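Local coordinates for protein glycosyl hydrolase (Rhizobium leguminosarum bv. trifolii, PDB 5NDX) that probably hydrolyses O-glycosidic bonds as a family 39 glycoside hydrolase, the bacterial orthologue of human alpha-L-iduronidase, at residues K157-T160 against N161-D164; G202-C205 against L206-D209. The protein carries 2 engineered substitutions. All coordinates share one frame; numbering follows the deposited sequence.

Interaction 1: residues K157-T160 against N161-D164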
ATOM      1  N   LYS A 157     -11.558  29.692 -12.042  1.00 66.61           N
ATOM      2  CA  LYS A 157     -10.440  30.521 -12.476  1.00 72.02           C
ATOM      3  C   LYS A 157      -9.329  30.495 -11.437  1.00 65.23           C
ATOM      4  O   LYS A 157      -8.175  30.396 -11.795  1.00 62.84           O
ATOM      5  CB  LYS A 157     -10.867  31.982 -12.739  1.00 79.81           C
ATOM      6  CG  LYS A 157     -10.220  32.608 -13.977  1.00 89.62           C
ATOM      7  CD  LYS A 157     -11.069  32.359 -15.242  1.00 97.55           C
ATOM      8  CE  LYS A 157     -10.637  33.205 -16.447  1.00100.10           C
ATOM      9  NZ  LYS A 157      -9.346  32.723 -17.027  1.00102.10           N
ATOM     10  N   GLY A 158      -9.700  30.620 -10.162  1.00 61.53           N
ATOM     11  CA  GLY A 158      -8.770  30.454  -9.044  1.00 61.60           C
ATOM     12  C   GLY A 158      -7.979  29.141  -9.153  1.00 57.62           C
ATOM     13  O   GLY A 158      -6.760  29.163  -9.055  1.00 55.52           O
ATOM     14  N   TYR A 159      -8.703  28.047  -9.424  1.00 56.65           N
ATOM     15  CA  TYR A 159      -8.151  26.690  -9.539  1.00 58.29           C
ATOM     16  C   TYR A 159      -7.139  26.612 -10.659  1.00 59.21           C
ATOM     17  O   TYR A 159      -6.027  26.134 -10.475  1.00 58.30           O
ATOM     18  CB  TYR A 159      -9.247  25.628  -9.773  1.00 56.31           C
ATOM     19  CG  TYR A 159      -8.683  24.216  -9.644  1.00 55.75           C
ATOM     20  CD1 TYR A 159      -8.441  23.657  -8.387  1.00 55.04           C
ATOM     21  CD2 TYR A 159      -8.300  23.479 -10.765  1.00 54.80           C
ATOM     22  CE1 TYR A 159      -7.869  22.396  -8.253  1.00 53.95           C
ATOM     23  CE2 TYR A 159      -7.740  22.210 -10.630  1.00 54.38           C
ATOM     24  CZ  TYR A 159      -7.524  21.687  -9.371  1.00 52.29           C
ATOM     25  OH  TYR A 159      -6.972  20.459  -9.216  1.00 52.91           O
ATOM     26  N   THR A 160      -7.535  27.136 -11.803  1.00 59.05           N
ATOM     27  CA  THR A 160      -6.719  27.113 -12.992  1.00 58.89           C
ATOM     28  C   THR A 160      -5.447  27.984 -12.843  1.00 57.20           C
ATOM     29  O   THR A 160      -4.384  27.652 -13.371  1.00 56.80           O
ATOM     30  CB  THR A 160      -7.645  27.438 -14.192  1.00 63.69           C
ATOM     31  OG1 THR A 160      -7.306  26.616 -15.298  1.00 72.07           O
ATOM     32  CG2 THR A 160      -7.641  28.892 -14.579  1.00 62.77           C
ATOM     33  N   ASN A 161      -5.533  29.080 -12.089  1.00 57.44           N
ATOM     34  CA  ASN A 161      -4.350  29.910 -11.757  1.00 57.55           C
ATOM     35  C   ASN A 161      -3.426  29.207 -10.748  1.00 52.56           C
ATOM     36  O   ASN A 161      -2.213  29.352 -10.795  1.00 51.76           O
ATOM     37  CB  ASN A 161      -4.758  31.225 -11.072  1.00 59.79           C
ATOM     38  CG  ASN A 161      -5.494  32.196 -11.974  1.00 62.04           C
ATOM     39  OD1 ASN A 161      -5.458  32.129 -13.207  1.00 62.12           O
ATOM     40  ND2 ASN A 161      -6.142  33.139 -11.332  1.00 61.03           N
ATOM     41  N   TYR A 162      -4.051  28.577  -9.765  1.00 51.77           N
ATOM     42  CA  TYR A 162      -3.364  27.704  -8.804  1.00 52.10           C
ATOM     43  C   TYR A 162      -2.536  26.614  -9.518  1.00 48.69           C
ATOM     44  O   TYR A 162      -1.349  26.437  -9.199  1.00 49.61           O
ATOM     45  CB  TYR A 162      -4.379  27.142  -7.795  1.00 52.82           C
ATOM     46  CG  TYR A 162      -3.945  25.851  -7.136  1.00 54.25           C
ATOM     47  CD1 TYR A 162      -3.042  25.847  -6.059  1.00 54.70           C
ATOM     48  CD2 TYR A 162      -4.425  24.644  -7.595  1.00 54.88           C
ATOM     49  CE1 TYR A 162      -2.642  24.658  -5.467  1.00 54.62           C
ATOM     50  CE2 TYR A 162      -4.033  23.455  -7.018  1.00 58.62           C
ATOM     51  CZ  TYR A 162      -3.120  23.469  -5.974  1.00 57.27           C
ATOM     52  OH  TYR A 162      -2.765  22.270  -5.441  1.00 56.10           O
ATOM     53  N   TYR A 163      -3.135  25.938 -10.498  1.00 47.43           N
ATOM     54  CA  TYR A 163      -2.423  24.931 -11.333  1.00 46.93           C
ATOM     55  C   TYR A 163      -1.212  25.563 -12.037  1.00 48.82           C
ATOM     56  O   TYR A 163      -0.073  25.057 -11.970  1.00 48.06           O
ATOM     57  CB  TYR A 163      -3.372  24.257 -12.357  1.00 46.75           C
ATOM     58  CG  TYR A 163      -2.712  23.094 -13.029  1.00 46.27           C
ATOM     59  CD1 TYR A 163      -2.684  21.841 -12.409  1.00 46.47           C
ATOM     60  CD2 TYR A 163      -2.001  23.260 -14.195  1.00 45.57           C
ATOM     61  CE1 TYR A 163      -1.997  20.780 -12.959  1.00 45.75           C
ATOM     62  CE2 TYR A 163      -1.316  22.220 -14.762  1.00 46.64           C
ATOM     63  CZ  TYR A 163      -1.312  20.962 -14.137  1.00 47.03           C
ATOM     64  OH  TYR A 163      -0.605  19.905 -14.673  1.00 44.10           O
ATOM     65  N   ASP A 164      -1.450  26.718 -12.661  1.00 51.67           N
ATOM     66  CA  ASP A 164      -0.398  27.497 -13.333  1.00 50.10           C
ATOM     67  C   ASP A 164       0.767  27.788 -12.430  1.00 46.14           C
ATOM     68  O   ASP A 164       1.905  27.703 -12.844  1.00 47.84           O
ATOM     69  CB  ASP A 164      -0.955  28.841 -13.844  1.00 54.10           C
ATOM     70  CG  ASP A 164      -1.960  28.684 -14.967  1.00 57.71           C
ATOM     71  OD1 ASP A 164      -1.842  27.717 -15.733  1.00 60.32           O
ATOM     72  OD2 ASP A 164      -2.866  29.550 -15.104  1.00 60.70           O
TER
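Tyr159 and Tyr162 meet obliquely, ring against ring, on helix 155-171, the helix of the beta-alpha-beta unit between strands 140-142 and 179-184 of the TIM barrel. CD2 of Tyr162 lies over one face of the Tyr159 ring, 4.2 Å from Tyr159 CE1, and the planes are inclined at 49°. With CG of Tyr162 anti to the backbone N (chi1 157°), the ring edge also passes Tyr159 O, which lies in the ring plane, 3.6 Å from Tyr162 CD2. That carbonyl takes the helical bond from Tyr163 N at 2.9 Å; Gly158 O receives Tyr162 N in the same way.

Farther out, the phenols of this pair anchor on residues just after strands 91-95 and 140-142. Tyr162 OH bonds to Leu96 O and Thr144 N, fixing the ring's far end, while Tyr159 OH makes a weak hydrogen bond to Thr143 OG1 and its ring stands edge-to-face to Trp151. Tyr163 OH goes to Arg213 O, and its ring packs on Leu195 of helix 190-200.

On another side of the helix, Asn161 gives its ND2 to Tyr107 O. The fourth of the helical bonds, Asp164 N to Thr160 O, is longer at 3.2 Å, its donor tilted 35° from the carbonyl plane.

Interaction 2: residues G202-C205 against L206-D209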
ATOM      1  N   GLY A 202      -6.062  26.882 -23.938  1.00 69.39           N
ATOM      2  CA  GLY A 202      -5.883  27.519 -22.625  1.00 65.89           C
ATOM      3  C   GLY A 202      -4.453  27.988 -22.457  1.00 63.38           C
ATOM      4  O   GLY A 202      -3.530  27.433 -23.057  1.00 58.96           O
ATOM      5  N   THR A 203      -4.260  29.037 -21.659  1.00 62.05           N
ATOM      6  CA  THR A 203      -2.926  29.638 -21.534  1.00 61.54           C
ATOM      7  C   THR A 203      -2.641  30.007 -20.081  1.00 56.53           C
ATOM      8  O   THR A 203      -3.526  30.433 -19.343  1.00 53.11           O
ATOM      9  CB  THR A 203      -2.769  30.907 -22.438  1.00 67.64           C
ATOM     10  OG1 THR A 203      -3.763  31.848 -22.061  1.00 68.81           O
ATOM     11  CG2 THR A 203      -2.955  30.598 -23.967  1.00 68.04           C
ATOM     12  N   SER A 204      -1.400  29.811 -19.679  1.00 58.10           N
ATOM     13  CA  SER A 204      -1.004  30.045 -18.298  1.00 59.70           C
ATOM     14  C   SER A 204      -1.092  31.528 -17.991  1.00 64.25           C
ATOM     15  O   SER A 204      -0.601  32.338 -18.758  1.00 64.52           O
ATOM     16  CB  SER A 204       0.430  29.570 -18.077  1.00 57.93           C
ATOM     17  OG  SER A 204       0.986  30.168 -16.917  1.00 55.89           O
ATOM     18  N   CYS A 205      -1.658  31.866 -16.842  1.00 66.60           N
ATOM     19  CA  CYS A 205      -1.702  33.230 -16.372  1.00 67.78           C
ATOM     20  C   CYS A 205      -0.362  33.782 -15.897  1.00 68.94           C
ATOM     21  O   CYS A 205      -0.325  34.936 -15.500  1.00 71.20           O
ATOM     22  CB  CYS A 205      -2.708  33.351 -15.213  1.00 71.94           C
ATOM     23  SG  CYS A 205      -2.160  32.650 -13.613  1.00 75.10           S
ATOM     24  N   LEU A 206       0.717  32.993 -15.888  1.00 69.61           N
ATOM     25  CA  LEU A 206       2.030  33.454 -15.391  1.00 71.60           C
ATOM     26  C   LEU A 206       3.099  33.591 -16.465  1.00 74.87           C
ATOM     27  O   LEU A 206       3.905  34.519 -16.427  1.00 77.81           O
ATOM     28  CB  LEU A 206       2.556  32.513 -14.316  1.00 71.08           C
ATOM     29  CG  LEU A 206       1.824  32.584 -12.983  1.00 72.00           C
ATOM     30  CD1 LEU A 206       2.175  31.336 -12.181  1.00 72.51           C
ATOM     31  CD2 LEU A 206       2.159  33.844 -12.195  1.00 72.70           C
ATOM     32  N   THR A 207       3.144  32.624 -17.372  1.00 75.32           N
ATOM     33  CA  THR A 207       3.775  32.812 -18.665  1.00 75.97           C
ATOM     34  C   THR A 207       2.627  33.547 -19.364  1.00 81.70           C
ATOM     35  O   THR A 207       1.732  34.076 -18.695  1.00 84.58           O
ATOM     36  CB  THR A 207       4.125  31.463 -19.355  1.00 75.01           C
ATOM     37  OG1 THR A 207       2.935  30.836 -19.862  1.00 72.72           O
ATOM     38  CG2 THR A 207       4.827  30.483 -18.386  1.00 72.33           C
ATOM     39  N   GLY A 208       2.592  33.592 -20.679  1.00 80.41           N
ATOM     40  CA  GLY A 208       1.322  33.978 -21.325  1.00 82.06           C
ATOM     41  C   GLY A 208       1.180  33.207 -22.596  1.00 83.87           C
ATOM     42  O   GLY A 208       0.521  33.643 -23.533  1.00 87.63           O
ATOM     43  N   ASP A 209       1.740  32.012 -22.570  1.00 84.89           N
ATOM     44  CA  ASP A 209       2.360  31.434 -23.730  1.00 86.64           C
ATOM     45  C   ASP A 209       2.067  29.948 -23.709  1.00 82.88           C
ATOM     46  O   ASP A 209       2.922  29.136 -23.379  1.00 78.75           O
ATOM     47  CB  ASP A 209       3.866  31.711 -23.652  1.00 90.48           C
ATOM     48  CG  ASP A 209       4.644  31.064 -24.781  1.00 96.84           C
ATOM     49  OD1 ASP A 209       4.117  31.025 -25.920  1.00103.55           O
ATOM     50  OD2 ASP A 209       5.775  30.591 -24.524  1.00 96.03           O
TER
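Ser204 turns its hydroxyl forward, onto the backbone N-H groups of Leu206 and Thr207, forming an ST turn at the tight core of the loop that leads from helix 190-200 to strand 216-219 of the TIM barrel. OG lies anti to the Ser204 backbone N (chi1 161°), a torsion that brings it to those two N-H groups. It accepts from Leu206 N at 3.0 Å, with a nearly straight N-H...O angle of 165°, the bond that defines the turn. A second donor, Thr207 N, comes to the same Ser204 OG at 3.3 Å, a weak bond. One buried hydroxyl oxygen thus gathers two successive backbone N-H groups and holds the chain in its reversal. Thr207 closes in from the far arm of the turn, its OG1 resting 3.3 Å from Ser204 CB.

The apolar end of the turn is packed as well. Cys205 SG sits alongside Leu206, 4.0 Å from Leu206 CG, and the leucine goes on to cover Ala165 and Ala168 of helix 155-171 and Met110 and Val113 of helix 110-131. These two helices receive the turn's greasy side.

Toward solvent the fit slackens. Thr203 and Gly208 are exposed and barely meet, with Thr203 CB 4.4 Å from Gly208 O. A backbone bond between Ser204 and Gly210 also ties the two arms, and His198 NE2 reaches Thr203 O only weakly. On this outer arm the chain secures itself by a second ST turn: Thr207 OG1, held between its own backbone N and carbonyl carbon at chi1 74°, accepts from Asp209 N at 3.2 Å.

Interactions 1 and 2 follow one another along the chain, their centres 11 Å apart, and the loop of 202-209 lies directly against the helix of 157-164. The chief tie is polar: Cys205 N probably donates to Asp164 OD2 at 3.1 Å. Packing beside it brings Asn161 OD1 to 3.4 Å from Cys205 SG, and Asp164 O to 3.7 Å from Leu206 CD1. The helix faces two ways. Its tyrosines turn toward the barrel strands, Tyr159 and Tyr163 touching strand 179-184, with the side chain of Tyr159 about 8 Å from that of Gln146, an altered residue at the predicted proton-donor position, and that of Tyr163 about 11 Å from a bound ligand. Interaction 2 lies at the surface, away from those sites.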